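Local coordinates for putative methyltransferase (Emericella variicolor, PDB 7DMB), which probably transfers methyl groups from S-adenosylmethionine in calbistrin biosynthesis, acting in trans, and is seen here with the by-product S-adenosyl-L-homocysteine bound, at residues L203-G208 with S282-A287; R258-S263 with V267-E272. One frame throughout, in Å; residues are numbered along the deposited sequence.

Contact 1: L203-G208 with S282-A287. With SAH (S-adenosyl-L-homocysteine), chain C.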
loop_
_atom_site.group_PDB
_atom_site.type_symbol
_atom_site.label_atom_id
_atom_site.label_comp_id
_atom_site.label_asym_id
_atom_site.label_seq_id
_atom_site.Cartn_x
_atom_site.Cartn_y
_atom_site.Cartn_z
ATOM N N LEU A 203 -6.583 -6.257 15.083
ATOM C CA LEU A 203 -5.608 -5.189 15.230
ATOM C C LEU A 203 -5.104 -4.832 13.842
ATOM O O LEU A 203 -4.743 -5.726 13.069
ATOM C CB LEU A 203 -4.445 -5.608 16.132
ATOM C CG LEU A 203 -3.430 -4.519 16.509
ATOM C CD1 LEU A 203 -3.055 -4.615 17.989
ATOM C CD2 LEU A 203 -2.201 -4.618 15.638
ATOM N N GLU A 204 -5.079 -3.546 13.507
ATOM C CA GLU A 204 -4.484 -3.122 12.236
ATOM C C GLU A 204 -3.162 -2.391 12.488
ATOM O O GLU A 204 -3.119 -1.413 13.252
ATOM C CB GLU A 204 -5.439 -2.248 11.423
ATOM C CG GLU A 204 -4.796 -1.693 10.157
ATOM C CD GLU A 204 -5.787 -0.966 9.306
ATOM O OE1 GLU A 204 -6.961 -0.871 9.739
ATOM O OE2 GLU A 204 -5.403 -0.487 8.213
ATOM N N ILE A 205 -2.085 -2.895 11.866
ATOM C CA ILE A 205 -0.769 -2.261 11.877
ATOM C C ILE A 205 -0.776 -1.091 10.901
ATOM O O ILE A 205 -1.353 -1.186 9.812
ATOM C CB ILE A 205 0.338 -3.266 11.477
ATOM C CG1 ILE A 205 0.257 -4.561 12.289
ATOM C CG2 ILE A 205 1.737 -2.624 11.584
ATOM C CD1 ILE A 205 0.641 -4.370 13.706
ATOM N N GLY A 206 -0.102 -0.002 11.271
ATOM C CA GLY A 206 0.121 1.144 10.398
ATOM C C GLY A 206 -1.089 1.587 9.601
ATOM O O GLY A 206 -1.001 1.799 8.394
ATOM N N ALA A 207 -2.237 1.678 10.268
ATOM C CA ALA A 207 -3.496 1.968 9.595
ATOM C C ALA A 207 -3.500 3.351 8.949
ATOM O O ALA A 207 -4.256 3.579 7.994
ATOM C CB ALA A 207 -4.632 1.853 10.598
ATOM N N GLY A 208 -2.699 4.265 9.471
ATOM C CA GLY A 208 -2.444 5.543 8.830
ATOM C C GLY A 208 -3.690 6.376 8.650
ATOM O O GLY A 208 -4.385 6.707 9.611
ATOM N N SER A 282 -1.806 -2.946 5.628
ATOM C CA SER A 282 -1.834 -2.552 4.222
ATOM C C SER A 282 -0.670 -1.599 3.980
ATOM O O SER A 282 -0.681 -0.447 4.433
ATOM C CB SER A 282 -3.165 -1.919 3.841
ATOM O OG SER A 282 -3.154 -1.388 2.523
ATOM N N ASN A 283 0.342 -2.123 3.296
ATOM C CA ASN A 283 1.448 -1.343 2.766
ATOM C C ASN A 283 2.200 -0.619 3.881
ATOM O O ASN A 283 2.666 0.508 3.721
ATOM C CB ASN A 283 0.951 -0.402 1.669
ATOM C CG ASN A 283 0.794 -1.130 0.336
ATOM O OD1 ASN A 283 1.753 -1.733 -0.164
ATOM N ND2 ASN A 283 -0.428 -1.143 -0.203
ATOM N N VAL A 284 2.366 -1.317 5.009
ATOM C CA VAL A 284 3.186 -0.859 6.116
ATOM C C VAL A 284 4.361 -1.799 6.368
ATOM O O VAL A 284 5.474 -1.349 6.675
ATOM C CB VAL A 284 2.340 -0.687 7.404
ATOM C CG1 VAL A 284 1.441 -1.908 7.644
ATOM C CG2 VAL A 284 3.245 -0.446 8.604
ATOM N N LEU A 285 4.156 -3.110 6.212
ATOM C CA LEU A 285 5.209 -4.047 6.587
ATOM C C LEU A 285 6.469 -3.827 5.752
ATOM O O LEU A 285 7.583 -3.916 6.275
ATOM C CB LEU A 285 4.707 -5.493 6.483
ATOM C CG LEU A 285 3.511 -5.936 7.373
ATOM C CD1 LEU A 285 3.354 -7.460 7.413
ATOM C CD2 LEU A 285 3.602 -5.390 8.775
ATOM N N HIS A 286 6.321 -3.490 4.465
ATOM C CA HIS A 286 7.515 -3.270 3.649
ATOM C C HIS A 286 8.295 -2.033 4.085
ATOM O O HIS A 286 9.446 -1.865 3.661
ATOM C CB HIS A 286 7.155 -3.171 2.157
ATOM C CG HIS A 286 6.475 -1.894 1.765
ATOM N ND1 HIS A 286 5.202 -1.865 1.237
ATOM C CD2 HIS A 286 6.899 -0.607 1.798
ATOM C CE1 HIS A 286 4.868 -0.616 0.968
ATOM N NE2 HIS A 286 5.877 0.168 1.305
ATOM N N ALA A 287 7.683 -1.154 4.894
ATOM C CA ALA A 287 8.379 0.011 5.431
ATOM C C ALA A 287 9.255 -0.324 6.633
ATOM O O ALA A 287 10.006 0.541 7.098
ATOM C CB ALA A 287 7.376 1.110 5.814
HETATM N N SAH C . -2.332 1.905 5.808
HETATM C CA SAH C . -1.946 3.214 5.211
HETATM C CB SAH C . -1.259 3.042 3.852
HETATM C CG SAH C . 0.210 2.697 3.971
HETATM S SD SAH C . 1.249 4.059 4.585
HETATM C C SAH C . -3.195 4.085 5.054
HETATM O O SAH C . -3.072 5.291 5.353
HETATM O OXT SAH C . -4.246 3.519 4.669
HETATM C "C5'" SAH C . 2.253 3.197 5.822
HETATM C "C4'" SAH C . 1.775 3.468 7.232
HETATM O "O4'" SAH C . 2.497 2.605 8.145
HETATM C "C3'" SAH C . 2.017 4.903 7.705
HETATM O "O3'" SAH C . 0.835 5.405 8.313
HETATM C "C2'" SAH C . 3.191 4.758 8.680
HETATM O "O2'" SAH C . 3.216 5.706 9.725
HETATM C "C1'" SAH C . 2.969 3.357 9.235
HETATM N N9 SAH C . 4.199 2.734 9.712
HETATM C C8 SAH C . 5.449 2.918 9.176
HETATM N N7 SAH C . 6.385 2.235 9.784
HETATM C C5 SAH C . 5.716 1.565 10.796
HETATM C C6 SAH C . 6.162 0.677 11.794
HETATM N N6 SAH C . 7.432 0.312 11.940
HETATM N N1 SAH C . 5.234 0.182 12.650
HETATM C C2 SAH C . 3.958 0.559 12.497
HETATM N N3 SAH C . 3.426 1.381 11.596
HETATM C C4 SAH C . 4.365 1.862 10.762
HETATM O O HOH W 1 -2.560 -0.885 7.366
#
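The adenine of SAH has V284 and I205 on the same face: the V284 CG2 methyl lies over the ring near C4, 3.4 Å from that atom, and I205 CG2 sits just beyond the C2 corner. In the 3-10 turn the H286 ring has N283 OD1 at its edge and in its plane. This is the cofactor site of a Rossmann-like methyltransferase fold, where strands 200-205 and 276-282 lie side by side and parallel, and the glycine-rich loop beginning at G206 fits the AdoMet-binding motif.

The side chains of I205 and V284 cross at about a right angle, with their CG2 methyls 4.0 Å apart. In V284, CG1 occupies the position between the backbone N and the carbonyl carbon (chi1 47°), which places it 3.6 Å from I205 O and leaves CG2, anti to the backbone N, for the nucleoside. Lacking a CB, which would run into V284 CG2, G206 lets that methyl come within 3.9 Å of its CA.

Beside these apolar contacts a water joins the segments. It accepts from S282 N at 2.8 Å and lies within hydrogen-bonding distance of E204 OE2 and I205 O, the latter 2.7 Å from the water, among more acceptors than its two protons can serve. The other carboxylate oxygen, E204 OE1, is held by Y232 and T213, fixing the group that faces the water. Next to it both segments offer carbonyls to the amino group of the ligand's homocysteine part: SAH N donates to G206 O at 2.9 Å, weakly to A207 O, and, from the end of strand 276-282, to S282 O at 3.2 Å.

Contact 2: R258-S263 with V267-E272. With SAH (S-adenosyl-L-homocysteine), chain C.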
loop_
_atom_site.group_PDB
_atom_site.type_symbol
_atom_site.label_atom_id
_atom_site.label_comp_id
_atom_site.label_asym_id
_atom_site.label_seq_id
_atom_site.Cartn_x
_atom_site.Cartn_y
_atom_site.Cartn_z
ATOM N N ARG A 258 -4.143 3.287 19.337
ATOM C CA ARG A 258 -2.967 3.070 20.164
ATOM C C ARG A 258 -1.730 3.004 19.274
ATOM O O ARG A 258 -1.773 2.407 18.194
ATOM C CB ARG A 258 -3.105 1.773 20.984
ATOM C CG ARG A 258 -4.379 1.670 21.877
ATOM C CD ARG A 258 -4.457 0.308 22.636
ATOM N NE ARG A 258 -3.246 0.049 23.410
ATOM C CZ ARG A 258 -2.848 -1.145 23.834
ATOM N NH1 ARG A 258 -3.556 -2.230 23.564
ATOM N NH2 ARG A 258 -1.718 -1.254 24.523
ATOM N N ALA A 259 -0.630 3.610 19.719
ATOM C CA ALA A 259 0.588 3.584 18.911
ATOM C C ALA A 259 1.240 2.206 18.968
ATOM O O ALA A 259 1.132 1.486 19.965
ATOM C CB ALA A 259 1.580 4.648 19.382
ATOM N N LEU A 260 1.924 1.839 17.879
ATOM C CA LEU A 260 2.613 0.554 17.809
ATOM C C LEU A 260 3.642 0.575 16.689
ATOM O O LEU A 260 3.324 0.921 15.540
ATOM C CB LEU A 260 1.640 -0.600 17.585
ATOM C CG LEU A 260 2.347 -1.921 17.280
ATOM C CD1 LEU A 260 3.146 -2.368 18.507
ATOM C CD2 LEU A 260 1.364 -2.998 16.884
ATOM N N ASP A 261 4.871 0.202 17.044
ATOM C CA ASP A 261 5.980 0.012 16.118
ATOM C C ASP A 261 6.144 -1.488 15.918
ATOM O O ASP A 261 6.666 -2.177 16.802
ATOM C CB ASP A 261 7.253 0.635 16.689
ATOM C CG ASP A 261 8.463 0.493 15.766
ATOM O OD1 ASP A 261 9.483 1.140 16.079
ATOM O OD2 ASP A 261 8.416 -0.273 14.764
ATOM N N ILE A 262 5.708 -1.997 14.759
ATOM C CA ILE A 262 5.732 -3.445 14.531
ATOM C C ILE A 262 7.135 -3.978 14.269
ATOM O O ILE A 262 7.337 -5.204 14.304
ATOM C CB ILE A 262 4.757 -3.819 13.396
ATOM C CG1 ILE A 262 4.420 -5.323 13.396
ATOM C CG2 ILE A 262 5.301 -3.375 12.035
ATOM C CD1 ILE A 262 3.807 -5.860 14.682
ATOM N N SER A 263 8.125 -3.106 14.050
ATOM C CA SER A 263 9.505 -3.584 13.961
ATOM C C SER A 263 10.091 -3.982 15.314
ATOM O O SER A 263 11.210 -4.500 15.344
ATOM C CB SER A 263 10.421 -2.535 13.300
ATOM O OG SER A 263 10.561 -1.339 14.064
ATOM N N VAL A 267 4.777 -6.800 22.973
ATOM C CA VAL A 267 4.506 -6.997 24.399
ATOM C C VAL A 267 5.160 -5.895 25.227
ATOM O O VAL A 267 4.543 -5.336 26.145
ATOM C CB VAL A 267 4.965 -8.393 24.860
ATOM C CG1 VAL A 267 4.523 -8.643 26.338
ATOM C CG2 VAL A 267 4.416 -9.476 23.944
ATOM N N GLU A 268 6.424 -5.568 24.926
ATOM C CA GLU A 268 7.099 -4.511 25.677
ATOM C C GLU A 268 6.441 -3.147 25.442
ATOM O O GLU A 268 6.483 -2.275 26.324
ATOM C CB GLU A 268 8.594 -4.490 25.316
ATOM C CG GLU A 268 9.480 -3.482 26.101
ATOM C CD GLU A 268 9.552 -3.761 27.609
ATOM O OE1 GLU A 268 9.372 -4.928 28.026
ATOM O OE2 GLU A 268 9.783 -2.801 28.378
ATOM N N GLN A 269 5.804 -2.954 24.280
ATOM C CA GLN A 269 5.071 -1.723 23.987
ATOM C C GLN A 269 3.687 -1.669 24.629
ATOM O O GLN A 269 2.986 -0.667 24.446
ATOM C CB GLN A 269 4.937 -1.532 22.469
ATOM C CG GLN A 269 6.279 -1.418 21.743
ATOM C CD GLN A 269 6.112 -1.286 20.251
ATOM O OE1 GLN A 269 5.624 -0.261 19.754
ATOM N NE2 GLN A 269 6.493 -2.330 19.523
ATOM N N GLY A 270 3.275 -2.700 25.363
ATOM C CA GLY A 270 2.003 -2.685 26.055
ATOM C C GLY A 270 0.880 -3.488 25.431
ATOM O O GLY A 270 -0.281 -3.281 25.810
ATOM N N PHE A 271 1.187 -4.391 24.499
ATOM C CA PHE A 271 0.206 -5.225 23.820
ATOM C C PHE A 271 0.296 -6.652 24.349
ATOM O O PHE A 271 1.364 -7.102 24.773
ATOM C CB PHE A 271 0.433 -5.185 22.298
ATOM C CG PHE A 271 0.105 -3.843 21.692
ATOM C CD1 PHE A 271 -1.173 -3.581 21.200
ATOM C CD2 PHE A 271 1.043 -2.816 21.695
ATOM C CE1 PHE A 271 -1.494 -2.337 20.675
ATOM C CE2 PHE A 271 0.731 -1.562 21.175
ATOM C CZ PHE A 271 -0.544 -1.327 20.661
ATOM N N GLU A 272 -0.840 -7.355 24.341
ATOM C CA GLU A 272 -0.927 -8.690 24.931
ATOM C C GLU A 272 -0.636 -9.745 23.868
ATOM O O GLU A 272 -1.247 -9.740 22.799
ATOM C CB GLU A 272 -2.304 -8.925 25.556
ATOM C CG GLU A 272 -2.549 -10.360 25.951
ATOM C CD GLU A 272 -3.737 -10.545 26.885
ATOM O OE1 GLU A 272 -3.695 -11.502 27.685
ATOM O OE2 GLU A 272 -4.704 -9.750 26.815
HETATM N N SAH C . -2.332 1.905 5.808
HETATM C CA SAH C . -1.946 3.214 5.211
HETATM C CB SAH C . -1.259 3.042 3.852
HETATM C CG SAH C . 0.210 2.697 3.971
HETATM S SD SAH C . 1.249 4.059 4.585
HETATM C C SAH C . -3.195 4.085 5.054
HETATM O O SAH C . -3.072 5.291 5.353
HETATM O OXT SAH C . -4.246 3.519 4.669
HETATM C "C5'" SAH C . 2.253 3.197 5.822
HETATM C "C4'" SAH C . 1.775 3.468 7.232
HETATM O "O4'" SAH C . 2.497 2.605 8.145
HETATM C "C3'" SAH C . 2.017 4.903 7.705
HETATM O "O3'" SAH C . 0.835 5.405 8.313
HETATM C "C2'" SAH C . 3.191 4.758 8.680
HETATM O "O2'" SAH C . 3.216 5.706 9.725
HETATM C "C1'" SAH C . 2.969 3.357 9.235
HETATM N N9 SAH C . 4.199 2.734 9.712
HETATM C C8 SAH C . 5.449 2.918 9.176
HETATM N N7 SAH C . 6.385 2.235 9.784
HETATM C C5 SAH C . 5.716 1.565 10.796
HETATM C C6 SAH C . 6.162 0.677 11.794
HETATM N N6 SAH C . 7.432 0.312 11.940
HETATM N N1 SAH C . 5.234 0.182 12.650
HETATM C C2 SAH C . 3.958 0.559 12.497
HETATM N N3 SAH C . 3.426 1.381 11.596
HETATM C C4 SAH C . 4.365 1.862 10.762
HETATM O O HOH W 2 -3.328 -4.470 25.787
#
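Where strand 255-259 at the edge of the sheet runs into the adenine-binding loop, R258 and F271 face each other as a cation-pi stack. They come from opposite directions, and the guanidinium lies flat on the ring, its plane turned by 16° and CZ 4.0 Å from the ring centroid. A bend in the arginine chain (chi3 54°) brings the group back over F271 and lets NH2 donate to G270 O at 2.8 Å; that oxygen lies in the guanidinium plane, but NH2 approaches from above the carbonyl plane. A water also bridges R258 NH1 and G270 O.

The ring edge of F271 receives A259 O in plane, 3.3 Å from CE2, and L260 CD1 packs obliquely against the same carbon at 3.7 Å.

The extended side chain of Q269, from the type I turn V267-G270, pairs with the backbone of D261 through both ends of its amide. OE1 takes D261 N at 2.9 Å, an almost straight bond (172°) on a carbonyl lone pair, and NE2 gives to D261 O at 2.7 Å. NE2 also donates to D265 O, tying the intervening loop to this amide. The D261 carboxylate makes an Asx turn, OD2 accepting from S263 N on its anti side but well out of the carboxylate plane. The same OD2 accepts from SAH N6 at 3.0 Å, while I262 N donates to SAH N1 at 3.1 Å.

In the fold
Both contacts reach SAH, contact 2 through 258-263, with their centres 13 Å apart, and contact 2 is nested within the loop that contact 1 closes. Contact 1 serves the homocysteine amino group and one face of the adenine; contact 2 reads the hydrogen-bonding edge of the same base. They also touch directly: I205 CD1 packs on L260 CD2 at 3.5 Å and on I262 CD1 at 3.6 Å, and L203 CD1 reaches F271 CE1 at 3.9 Å, so L203 and I205, two residues apart on strand 200-205, carry the apolar contact between the two. D236, at the end of strand 229-236 between the strands leading into each contact, supplies a further hydrogen bond to the ligand, as do T209 and G211.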